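Local coordinates for transmembrane protein (Bartonella henselae, PDB 3PAM), which is probably part of the solute-binding component of an ABC-type oligopeptide transport system, recognising peptides for uptake, at residues F8-R13 / Q24-L29; E65-L70 / A238-D243; L79-V82 / S86-I89; Q130-T135 / Q169-M174. All coordinates share one frame; numbering follows the deposited sequence.

Interaction 1: residues F8-R13 / Q24-L29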
loop_
_atom_site.group_PDB
_atom_site.type_symbol
_atom_site.label_atom_id
_atom_site.label_comp_id
_atom_site.label_asym_id
_atom_site.label_seq_id
_atom_site.Cartn_x
_atom_site.Cartn_y
_atom_site.Cartn_z
ATOM N N PHE A 8 -1.168 1.767 -5.788
ATOM C CA PHE A 8 -1.491 0.407 -6.172
ATOM C C PHE A 8 -2.104 -0.212 -4.942
ATOM O O PHE A 8 -1.565 -0.088 -3.845
ATOM C CB PHE A 8 -0.245 -0.390 -6.583
ATOM C CG PHE A 8 0.238 -0.104 -7.979
ATOM C CD1 PHE A 8 -0.502 -0.498 -9.079
ATOM C CD2 PHE A 8 1.445 0.532 -8.188
ATOM C CE1 PHE A 8 -0.050 -0.234 -10.372
ATOM C CE2 PHE A 8 1.902 0.794 -9.468
ATOM C CZ PHE A 8 1.157 0.414 -10.562
ATOM N N VAL A 9 -3.247 -0.857 -5.113
ATOM C CA VAL A 9 -3.911 -1.490 -3.987
ATOM C C VAL A 9 -3.796 -2.994 -4.132
ATOM O O VAL A 9 -4.191 -3.549 -5.141
ATOM C CB VAL A 9 -5.401 -1.080 -3.893
ATOM C CG1 VAL A 9 -6.085 -1.778 -2.734
ATOM C CG2 VAL A 9 -5.532 0.418 -3.768
ATOM N N PHE A 10 -3.222 -3.630 -3.116
ATOM C CA PHE A 10 -3.156 -5.092 -3.016
ATOM C C PHE A 10 -4.498 -5.599 -2.585
ATOM O O PHE A 10 -4.964 -5.260 -1.512
ATOM C CB PHE A 10 -2.154 -5.511 -1.935
ATOM C CG PHE A 10 -0.730 -5.270 -2.304
ATOM C CD1 PHE A 10 -0.090 -6.109 -3.217
ATOM C CD2 PHE A 10 -0.020 -4.222 -1.741
ATOM C CE1 PHE A 10 1.209 -5.891 -3.580
ATOM C CE2 PHE A 10 1.321 -3.998 -2.104
ATOM C CZ PHE A 10 1.921 -4.832 -3.034
ATOM N N ASN A 11 -5.138 -6.420 -3.401
ATOM C CA ASN A 11 -6.268 -7.138 -2.878
ATOM C C ASN A 11 -5.794 -8.257 -1.968
ATOM O O ASN A 11 -5.499 -9.366 -2.406
ATOM C CB ASN A 11 -7.180 -7.663 -3.953
ATOM C CG ASN A 11 -8.451 -8.211 -3.376
ATOM O OD1 ASN A 11 -8.681 -8.108 -2.174
ATOM N ND2 ASN A 11 -9.280 -8.802 -4.211
ATOM N N THR A 12 -5.744 -7.931 -0.691
ATOM C CA THR A 12 -5.216 -8.777 0.384
ATOM C C THR A 12 -6.048 -10.040 0.632
ATOM O O THR A 12 -5.620 -10.936 1.358
ATOM C CB THR A 12 -5.098 -7.880 1.625
ATOM O OG1 THR A 12 -3.728 -7.527 1.830
ATOM C CG2 THR A 12 -5.682 -8.462 2.841
ATOM N N ARG A 13 -7.229 -10.113 0.005
ATOM C CA ARG A 13 -8.104 -11.288 0.092
ATOM C C ARG A 13 -7.534 -12.464 -0.686
ATOM O O ARG A 13 -7.868 -13.622 -0.408
ATOM C CB ARG A 13 -9.480 -10.990 -0.525
ATOM C CG ARG A 13 -10.399 -10.165 0.310
ATOM C CD ARG A 13 -11.307 -9.374 -0.592
ATOM N NE ARG A 13 -11.964 -8.314 0.149
ATOM C CZ ARG A 13 -11.689 -7.025 0.030
ATOM N NH1 ARG A 13 -10.767 -6.607 -0.831
ATOM N NH2 ARG A 13 -12.358 -6.144 0.765
ATOM N N GLN A 24 5.328 -5.741 1.009
ATOM C CA GLN A 24 6.463 -4.869 1.258
ATOM C C GLN A 24 7.504 -4.996 0.129
ATOM O O GLN A 24 7.993 -3.993 -0.392
ATOM C CB GLN A 24 7.060 -5.202 2.608
ATOM C CG GLN A 24 7.765 -4.065 3.283
ATOM C CD GLN A 24 8.658 -4.566 4.413
ATOM O OE1 GLN A 24 8.410 -5.636 4.967
ATOM N NE2 GLN A 24 9.690 -3.799 4.759
ATOM N N ALA A 25 7.781 -6.230 -0.285
ATOM C CA ALA A 25 8.713 -6.489 -1.395
ATOM C C ALA A 25 8.242 -5.871 -2.708
ATOM O O ALA A 25 9.028 -5.228 -3.395
ATOM C CB ALA A 25 8.925 -7.973 -1.568
ATOM N N LEU A 26 6.967 -6.077 -3.068
ATOM C CA LEU A 26 6.470 -5.570 -4.349
ATOM C C LEU A 26 6.473 -4.050 -4.374
ATOM O O LEU A 26 6.749 -3.444 -5.416
ATOM C CB LEU A 26 5.062 -6.095 -4.683
ATOM C CG LEU A 26 4.853 -7.590 -4.956
ATOM C CD1 LEU A 26 3.905 -7.810 -6.097
ATOM C CD2 LEU A 26 6.120 -8.349 -5.215
ATOM N N SER A 27 6.153 -3.450 -3.225
ATOM C CA SER A 27 6.217 -2.021 -3.028
ATOM C C SER A 27 7.605 -1.480 -3.331
ATOM O O SER A 27 7.752 -0.511 -4.055
ATOM C CB SER A 27 5.808 -1.654 -1.612
ATOM O OG SER A 27 5.631 -0.249 -1.506
ATOM N N ILE A 28 8.628 -2.132 -2.798
ATOM C CA ILE A 28 10.004 -1.743 -3.080
ATOM C C ILE A 28 10.371 -1.903 -4.566
ATOM O O ILE A 28 11.062 -1.059 -5.133
ATOM C CB ILE A 28 10.981 -2.541 -2.204
ATOM C CG1 ILE A 28 10.670 -2.287 -0.727
ATOM C CG2 ILE A 28 12.422 -2.184 -2.555
ATOM C CD1 ILE A 28 11.505 -3.125 0.228
ATOM N N LEU A 29 9.900 -2.983 -5.181
ATOM C CA LEU A 29 10.196 -3.292 -6.577
ATOM C C LEU A 29 9.709 -2.231 -7.558
ATOM O O LEU A 29 10.210 -2.113 -8.687
ATOM C CB LEU A 29 9.577 -4.642 -6.956
ATOM C CG LEU A 29 10.346 -5.899 -6.570
ATOM C CD1 LEU A 29 9.445 -7.110 -6.502
ATOM C CD2 LEU A 29 11.403 -6.103 -7.608
#
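The ring of F10 meets L26 edge-on, where the sheet of a periplasmic-binding-protein-like domain carries helix 20-29 on one of its faces. CZ of F10 lies 3.8 Å from CB of L26, nearly in the plane of the ring, and CE1 of F10 is 4.2 Å from L26 CD1, which makes the base of the leucine the main landing point and one methyl the secondary one. The same edge reaches past L26 toward the helix backbone, CZ of F10 standing 4.5 Å from S27 N. F10 has CG beside its backbone N (chi1 -71°), a setting that carries the ring off strand 5-10 and across to the helix. All three residues are buried, and the side chains that meet, F10 and L26, are apolar. Around them, F17 meets the F10 ring edge-to-face, M179 and I253 of the two flanking strands touch F10, and L26 also packs on I156. F8, two residues earlier on the strand, meets the ring of F147 in helix 138-152. Beyond F10 the strand ends in an Asx turn at N11, where polar bonds replace the apolar packing. N11 OD1 takes R13 N at 3.3 Å and R13 NH1 at 2.9 Å, the two donors approaching from opposite faces of the amide plane.

Interaction 2: residues E65-L70 / A238-D243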
loop_
_atom_site.group_PDB
_atom_site.type_symbol
_atom_site.label_atom_id
_atom_site.label_comp_id
_atom_site.label_asym_id
_atom_site.label_seq_id
_atom_site.Cartn_x
_atom_site.Cartn_y
_atom_site.Cartn_z
ATOM N N GLU A 65 4.345 9.174 23.508
ATOM C CA GLU A 65 3.945 8.235 24.565
ATOM C C GLU A 65 2.486 7.777 24.465
ATOM O O GLU A 65 2.180 6.610 24.751
ATOM C CB GLU A 65 4.171 8.851 25.948
ATOM N N GLU A 66 1.592 8.687 24.071
ATOM C CA GLU A 66 0.188 8.339 23.933
ATOM C C GLU A 66 0.079 7.353 22.803
ATOM O O GLU A 66 -0.646 6.372 22.923
ATOM C CB GLU A 66 -0.698 9.561 23.675
ATOM N N GLU A 67 0.808 7.593 21.715
ATOM C CA GLU A 67 0.839 6.629 20.603
ATOM C C GLU A 67 1.372 5.283 21.061
ATOM O O GLU A 67 0.794 4.236 20.721
ATOM C CB GLU A 67 1.742 7.086 19.474
ATOM C CG GLU A 67 1.508 8.466 18.956
ATOM C CD GLU A 67 2.190 8.621 17.635
ATOM O OE1 GLU A 67 3.018 9.541 17.478
ATOM O OE2 GLU A 67 1.919 7.772 16.757
ATOM N N LYS A 68 2.493 5.326 21.799
ATOM C CA LYS A 68 3.118 4.127 22.367
ATOM C C LYS A 68 2.116 3.369 23.227
ATOM O O LYS A 68 2.038 2.146 23.161
ATOM C CB LYS A 68 4.367 4.473 23.179
ATOM N N ALA A 69 1.331 4.113 24.003
ATOM C CA ALA A 69 0.264 3.538 24.811
ATOM C C ALA A 69 -0.879 2.988 23.933
ATOM O O ALA A 69 -1.449 1.926 24.234
ATOM C CB ALA A 69 -0.258 4.566 25.801
ATOM N N LEU A 70 -1.206 3.696 22.850
ATOM C CA LEU A 70 -2.270 3.241 21.960
ATOM C C LEU A 70 -1.903 1.902 21.338
ATOM O O LEU A 70 -2.758 1.017 21.209
ATOM C CB LEU A 70 -2.555 4.273 20.861
ATOM C CG LEU A 70 -3.313 5.525 21.307
ATOM C CD1 LEU A 70 -3.056 6.677 20.340
ATOM C CD2 LEU A 70 -4.805 5.257 21.483
ATOM N N ALA A 238 -3.907 9.314 17.656
ATOM C CA ALA A 238 -4.678 8.230 17.055
ATOM C C ALA A 238 -4.503 8.129 15.528
ATOM O O ALA A 238 -4.314 7.026 14.990
ATOM C CB ALA A 238 -6.116 8.343 17.426
ATOM N N VAL A 239 -4.555 9.264 14.832
ATOM C CA VAL A 239 -4.361 9.269 13.386
ATOM C C VAL A 239 -2.926 8.897 13.037
ATOM O O VAL A 239 -2.683 8.103 12.126
ATOM C CB VAL A 239 -4.698 10.627 12.752
ATOM C CG1 VAL A 239 -4.404 10.600 11.265
ATOM C CG2 VAL A 239 -6.160 10.946 12.965
ATOM N N ARG A 240 -1.980 9.478 13.768
ATOM C CA ARG A 240 -0.569 9.171 13.563
ATOM C C ARG A 240 -0.296 7.689 13.789
ATOM O O ARG A 240 0.417 7.054 13.003
ATOM C CB ARG A 240 0.327 10.071 14.423
ATOM C CG ARG A 240 1.136 11.053 13.570
ATOM C CD ARG A 240 1.004 12.513 13.990
ATOM N NE ARG A 240 1.936 12.879 15.055
ATOM C CZ ARG A 240 2.440 14.100 15.244
ATOM N NH1 ARG A 240 2.126 15.111 14.440
ATOM N NH2 ARG A 240 3.277 14.310 16.242
ATOM N N ALA A 241 -0.895 7.116 14.826
ATOM C CA ALA A 241 -0.707 5.693 15.065
ATOM C C ALA A 241 -1.293 4.866 13.914
ATOM O O ALA A 241 -0.657 3.924 13.437
ATOM C CB ALA A 241 -1.276 5.288 16.390
ATOM N N LEU A 242 -2.481 5.241 13.437
ATOM C CA LEU A 242 -3.059 4.568 12.279
ATOM C C LEU A 242 -2.147 4.619 11.050
ATOM O O LEU A 242 -1.903 3.596 10.417
ATOM C CB LEU A 242 -4.447 5.122 11.958
ATOM C CG LEU A 242 -5.160 4.526 10.736
ATOM C CD1 LEU A 242 -5.248 2.990 10.828
ATOM C CD2 LEU A 242 -6.549 5.150 10.523
ATOM N N ASP A 243 -1.651 5.807 10.710
ATOM C CA ASP A 243 -0.706 5.960 9.602
ATOM C C ASP A 243 0.456 4.947 9.711
ATOM O O ASP A 243 0.854 4.336 8.729
ATOM C CB ASP A 243 -0.160 7.390 9.564
ATOM C CG ASP A 243 0.610 7.685 8.292
ATOM O OD1 ASP A 243 0.176 7.219 7.222
ATOM O OD2 ASP A 243 1.655 8.382 8.349
#
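E67 reaches from helix 65-71 onto the backbone of helix 232-249, while L70 packs beside it. The two axes approach to 9.3 Å and cross at -59°. The packed part centres on E67: its OE2 comes within 3.6 Å of R240 CB and lies 3.5 Å from A241 N, at an angle too poor for a hydrogen bond, with the A241 methyl next to it. L70 closes the other part, its CD1 3.9 Å from A238 N, and touches M222 and A225 of helix 217-228. The extended chain of E67 (chi2 -164°) carries its carboxylate past R240 rather than onto the guanidinium, OE1 staying 4.3 Å from R240 NE, beyond a salt bridge. Instead OE2 makes a salt bridge with R244, further along helix 232-249, OE1 accepts from S64 N, and R240 NH1 binds the carbonyl of I55. The far flank of helix 65-71 is loose, with A69 exposed. E65, E66 and K68 are modelled no further than CB, consistent with mobile side chains. This is oblique helix-helix packing, a short helix resting on a long one with E67 and L70 set against the backbone of A238 and A241 and the base of R240.

Interaction 3: residues L79-V82 / S86-I89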
loop_
_atom_site.group_PDB
_atom_site.type_symbol
_atom_site.label_atom_id
_atom_site.label_comp_id
_atom_site.label_asym_id
_atom_site.label_seq_id
_atom_site.Cartn_x
_atom_site.Cartn_y
_atom_site.Cartn_z
ATOM N N LEU A 79 6.422 -1.347 12.176
ATOM C CA LEU A 79 7.856 -1.567 11.993
ATOM C C LEU A 79 8.625 -0.556 12.818
ATOM O O LEU A 79 8.242 0.612 12.849
ATOM C CB LEU A 79 8.276 -1.413 10.528
ATOM C CG LEU A 79 7.845 -2.469 9.518
ATOM C CD1 LEU A 79 7.974 -1.932 8.100
ATOM C CD2 LEU A 79 8.656 -3.758 9.685
ATOM N N PRO A 80 9.713 -1.006 13.475
ATOM C CA PRO A 80 10.618 -0.180 14.259
ATOM C C PRO A 80 11.009 1.121 13.564
ATOM O O PRO A 80 10.983 2.167 14.202
ATOM C CB PRO A 80 11.852 -1.090 14.472
ATOM C CG PRO A 80 11.558 -2.380 13.735
ATOM C CD PRO A 80 10.078 -2.433 13.569
ATOM N N GLU A 81 11.347 1.067 12.277
ATOM C CA GLU A 81 11.723 2.283 11.543
ATOM C C GLU A 81 10.537 3.267 11.469
ATOM O O GLU A 81 10.735 4.480 11.499
ATOM C CB GLU A 81 12.251 1.987 10.126
ATOM C CG GLU A 81 12.956 0.658 9.923
ATOM C CD GLU A 81 12.099 -0.374 9.187
ATOM O OE1 GLU A 81 12.054 -0.341 7.939
ATOM O OE2 GLU A 81 11.495 -1.240 9.855
ATOM N N VAL A 82 9.323 2.724 11.373
ATOM C CA VAL A 82 8.089 3.517 11.333
ATOM C C VAL A 82 7.697 4.046 12.722
ATOM O O VAL A 82 7.154 5.148 12.830
ATOM C CB VAL A 82 6.897 2.708 10.734
ATOM C CG1 VAL A 82 5.676 3.590 10.566
ATOM C CG2 VAL A 82 7.270 2.092 9.403
ATOM N N SER A 86 12.165 7.214 11.349
ATOM C CA SER A 86 13.289 6.980 10.446
ATOM C C SER A 86 12.792 6.623 9.044
ATOM O O SER A 86 13.312 7.126 8.044
ATOM C CB SER A 86 14.188 5.874 11.022
ATOM O OG SER A 86 14.517 4.890 10.053
ATOM N N TRP A 87 11.765 5.778 8.990
ATOM C CA TRP A 87 11.231 5.246 7.741
ATOM C C TRP A 87 10.961 6.323 6.703
ATOM O O TRP A 87 10.427 7.374 7.018
ATOM C CB TRP A 87 9.954 4.459 8.030
ATOM C CG TRP A 87 9.368 3.772 6.844
ATOM C CD1 TRP A 87 9.557 2.473 6.483
ATOM C CD2 TRP A 87 8.489 4.341 5.855
ATOM N NE1 TRP A 87 8.840 2.188 5.342
ATOM C CE2 TRP A 87 8.185 3.319 4.931
ATOM C CE3 TRP A 87 7.916 5.608 5.675
ATOM C CZ2 TRP A 87 7.344 3.523 3.842
ATOM C CZ3 TRP A 87 7.085 5.818 4.579
ATOM C CH2 TRP A 87 6.800 4.781 3.681
ATOM N N ARG A 88 11.365 6.050 5.467
ATOM C CA ARG A 88 11.008 6.858 4.303
ATOM C C ARG A 88 10.803 5.891 3.143
ATOM O O ARG A 88 11.452 4.843 3.094
ATOM C CB ARG A 88 12.098 7.897 3.980
ATOM N N ILE A 89 9.893 6.208 2.226
ATOM C CA ILE A 89 9.638 5.319 1.090
ATOM C C ILE A 89 10.885 5.186 0.218
ATOM O O ILE A 89 11.634 6.155 0.049
ATOM C CB ILE A 89 8.411 5.762 0.244
ATOM C CG1 ILE A 89 7.918 4.605 -0.637
ATOM C CG2 ILE A 89 8.687 7.032 -0.595
ATOM C CD1 ILE A 89 6.902 3.743 0.041
#
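The backbone carbonyl of E81 receives W87 N at 3.0 Å in a nearly straight bond (165°), and S86 N at 3.1 Å in a weak, strongly bent one. The chain leaving helix 80-84 thus folds back over the carbonyl of its own first turn. S86 OG lies 3.7 Å from E81 CB, a glancing touch beside the weak bond. W87 makes the larger side-chain contact: with CG anti to the backbone N (chi1 -175°), its indole swings back alongside V82. There CG2 of V82 sits over the five-membered ring, 4.0 Å from its centroid, in a CH-pi contact. This is a reversal at the C-terminal end of a short helix, with D84 OD2 accepting from S86 N as in an Asx turn. The carboxylate of E81 bends round at chi2 to the rim of the indole, with OE1 4.0 Å from W87 CD1 and near the ring plane. Across the indole from V82, the backbone N of I89 lies 3.6 Å above the ring plane; this N is also bonded to E48 OE1. Helix 232-249 packs against this turn, where I247 touches both V82 and W87, S248 OG accepts from L79 N, and R244 NE donates to V82 O.

Interaction 4: residues Q130-T135 / Q169-M174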
loop_
_atom_site.group_PDB
_atom_site.type_symbol
_atom_site.label_atom_id
_atom_site.label_comp_id
_atom_site.label_asym_id
_atom_site.label_seq_id
_atom_site.Cartn_x
_atom_site.Cartn_y
_atom_site.Cartn_z
ATOM N N GLN A 130 1.749 -14.902 -10.413
ATOM C CA GLN A 130 1.157 -14.251 -11.558
ATOM C C GLN A 130 -0.201 -13.657 -11.149
ATOM O O GLN A 130 -0.994 -14.296 -10.451
ATOM C CB GLN A 130 1.033 -15.223 -12.738
ATOM C CG GLN A 130 -0.070 -16.295 -12.648
ATOM C CD GLN A 130 0.002 -17.350 -13.774
ATOM O OE1 GLN A 130 -0.733 -18.348 -13.756
ATOM N NE2 GLN A 130 0.899 -17.145 -14.737
ATOM N N PHE A 131 -0.438 -12.413 -11.552
ATOM C CA PHE A 131 -1.639 -11.713 -11.167
ATOM C C PHE A 131 -1.993 -10.645 -12.184
ATOM O O PHE A 131 -1.180 -10.312 -13.042
ATOM C CB PHE A 131 -1.522 -11.129 -9.750
ATOM C CG PHE A 131 -0.506 -10.027 -9.613
ATOM C CD1 PHE A 131 -0.887 -8.685 -9.773
ATOM C CD2 PHE A 131 0.822 -10.318 -9.270
ATOM C CE1 PHE A 131 0.041 -7.658 -9.620
ATOM C CE2 PHE A 131 1.741 -9.313 -9.119
ATOM C CZ PHE A 131 1.349 -7.967 -9.296
ATOM N N GLU A 132 -3.203 -10.113 -12.069
ATOM C CA GLU A 132 -3.733 -9.135 -12.998
ATOM C C GLU A 132 -3.845 -7.764 -12.332
ATOM O O GLU A 132 -4.259 -7.658 -11.170
ATOM C CB GLU A 132 -5.110 -9.601 -13.463
ATOM C CG GLU A 132 -5.716 -8.837 -14.594
ATOM C CD GLU A 132 -7.231 -8.974 -14.617
ATOM O OE1 GLU A 132 -7.888 -8.586 -13.619
ATOM O OE2 GLU A 132 -7.768 -9.464 -15.626
ATOM N N ILE A 133 -3.431 -6.730 -13.067
ATOM C CA ILE A 133 -3.676 -5.340 -12.672
ATOM C C ILE A 133 -4.755 -4.732 -13.599
ATOM O O ILE A 133 -4.598 -4.678 -14.829
ATOM C CB ILE A 133 -2.389 -4.486 -12.678
ATOM C CG1 ILE A 133 -1.249 -5.233 -11.973
ATOM C CG2 ILE A 133 -2.623 -3.151 -11.980
ATOM C CD1 ILE A 133 0.020 -4.399 -11.743
HETATM N N MSE A 134 -5.855 -4.318 -12.981
HETATM C CA MSE A 134 -7.006 -3.781 -13.694
HETATM C C MSE A 134 -6.922 -2.271 -13.677
HETATM O O MSE A 134 -6.892 -1.646 -12.615
HETATM C CB MSE A 134 -8.319 -4.252 -13.054
HETATM C CG MSE A 134 -9.537 -3.531 -13.565
HETATM SE SE MSE A 134 -11.172 -4.295 -12.842
HETATM C CE MSE A 134 -11.494 -5.461 -14.366
ATOM N N THR A 135 -6.857 -1.686 -14.859
ATOM C CA THR A 135 -6.806 -0.236 -14.956
ATOM C C THR A 135 -8.006 0.250 -15.721
ATOM O O THR A 135 -8.640 -0.520 -16.451
ATOM C CB THR A 135 -5.534 0.255 -15.660
ATOM O OG1 THR A 135 -5.423 -0.387 -16.938
ATOM C CG2 THR A 135 -4.299 -0.049 -14.800
ATOM N N GLN A 169 -16.243 -0.581 -12.536
ATOM C CA GLN A 169 -17.028 -0.283 -11.343
ATOM C C GLN A 169 -17.694 -1.526 -10.757
ATOM O O GLN A 169 -17.836 -1.644 -9.548
ATOM C CB GLN A 169 -18.068 0.805 -11.637
ATOM C CG GLN A 169 -17.476 2.218 -11.633
ATOM C CD GLN A 169 -17.112 2.685 -10.232
ATOM O OE1 GLN A 169 -15.942 2.704 -9.855
ATOM N NE2 GLN A 169 -18.123 3.052 -9.449
ATOM N N ASN A 170 -18.108 -2.446 -11.615
ATOM C CA ASN A 170 -18.710 -3.700 -11.158
ATOM C C ASN A 170 -17.699 -4.487 -10.334
ATOM O O ASN A 170 -18.008 -5.038 -9.274
ATOM C CB ASN A 170 -19.165 -4.536 -12.364
ATOM C CG ASN A 170 -19.919 -5.802 -11.966
ATOM O OD1 ASN A 170 -19.484 -6.914 -12.277
ATOM N ND2 ASN A 170 -21.065 -5.639 -11.297
ATOM N N ARG A 171 -16.475 -4.502 -10.831
ATOM C CA ARG A 171 -15.429 -5.296 -10.252
ATOM C C ARG A 171 -14.865 -4.666 -8.985
ATOM O O ARG A 171 -14.551 -5.382 -8.039
ATOM C CB ARG A 171 -14.381 -5.662 -11.314
ATOM C CG ARG A 171 -14.968 -6.672 -12.324
ATOM C CD ARG A 171 -13.998 -7.123 -13.397
ATOM N NE ARG A 171 -12.728 -7.603 -12.853
ATOM C CZ ARG A 171 -11.816 -8.269 -13.555
ATOM N NH1 ARG A 171 -12.034 -8.544 -14.833
ATOM N NH2 ARG A 171 -10.689 -8.660 -12.980
ATOM N N LEU A 172 -14.770 -3.336 -8.947
ATOM C CA LEU A 172 -14.469 -2.657 -7.683
ATOM C C LEU A 172 -15.472 -3.067 -6.596
ATOM O O LEU A 172 -15.092 -3.359 -5.461
ATOM C CB LEU A 172 -14.525 -1.141 -7.824
ATOM C CG LEU A 172 -13.269 -0.263 -7.916
ATOM C CD1 LEU A 172 -13.724 1.180 -7.684
ATOM C CD2 LEU A 172 -12.117 -0.632 -6.966
ATOM N N GLY A 173 -16.751 -3.067 -6.966
ATOM C CA GLY A 173 -17.843 -3.358 -6.055
ATOM C C GLY A 173 -17.791 -4.773 -5.533
ATOM O O GLY A 173 -18.112 -5.012 -4.374
HETATM N N MSE A 174 -17.352 -5.704 -6.380
HETATM C CA MSE A 174 -17.280 -7.115 -6.015
HETATM C C MSE A 174 -15.920 -7.519 -5.440
HETATM O O MSE A 174 -15.728 -8.675 -5.018
HETATM C CB MSE A 174 -17.621 -7.984 -7.226
HETATM C CG MSE A 174 -19.032 -7.790 -7.789
HETATM SE SE MSE A 174 -20.423 -8.189 -6.466
HETATM C CE MSE A 174 -21.980 -8.361 -7.664
#
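E132 on strand 130-135 and R171 on helix 165-174 form a salt bridge, OE1 of E132 to NH2 of R171 at 2.9 Å. As a hydrogen bond it is weak, the N-H being bent to 123°. The glutamate stands out from the strand with CG anti to its backbone N and a stretched chain. R171, by contrast, kinks at chi3 (52°), and the two side chains cross at about a right angle, although their flat ends are only 31° apart. Further polar partners lie outside the pair: R171 NE donates to N176 O, and OE2 of E132 has a long, weak ion pair with R161 NE. The apolar part is selenomethionine M134, two residues along the strand on the same face, with SE 3.8 Å from R171 CB. Its terminal methyl lies over a face of the guanidinium, but too close to be trusted in detail. Helix 165-174 belongs to the beta-alpha-beta crossover from strand 157-162 to strand 179-184, passing over strand 130-135 between them. Helix 138-152 packs on the other face, against F131, I133 and T135. With E132 and R171 partly exposed, the contact probably ties helix to sheet through one arginine: its aliphatic stem packs on M134, while its charged end is shared between E132 and the N176 carbonyl.

Overall arrangement
Interactions 1 and 4 serve the same mixed sheet and touch through L26 with F131 and F8 with I133. Interaction 1 is buried, its centre about 6 Å from the centre of the chain, and its contact is apolar; interaction 4, centred about 16 Å from it and partly buried, combines a salt bridge with packing on M134. Interactions 2 and 3 lie away from interaction 4, across the chain's centre, and both rest on helix 232-249, whose R244 pairs with E67 and also bonds V82 O. Interaction 2 joins helices distant in sequence, whereas interaction 3 is a local reversal held by backbone bonds and an indole. Q24 packs on L79, linking interactions 1 and 3.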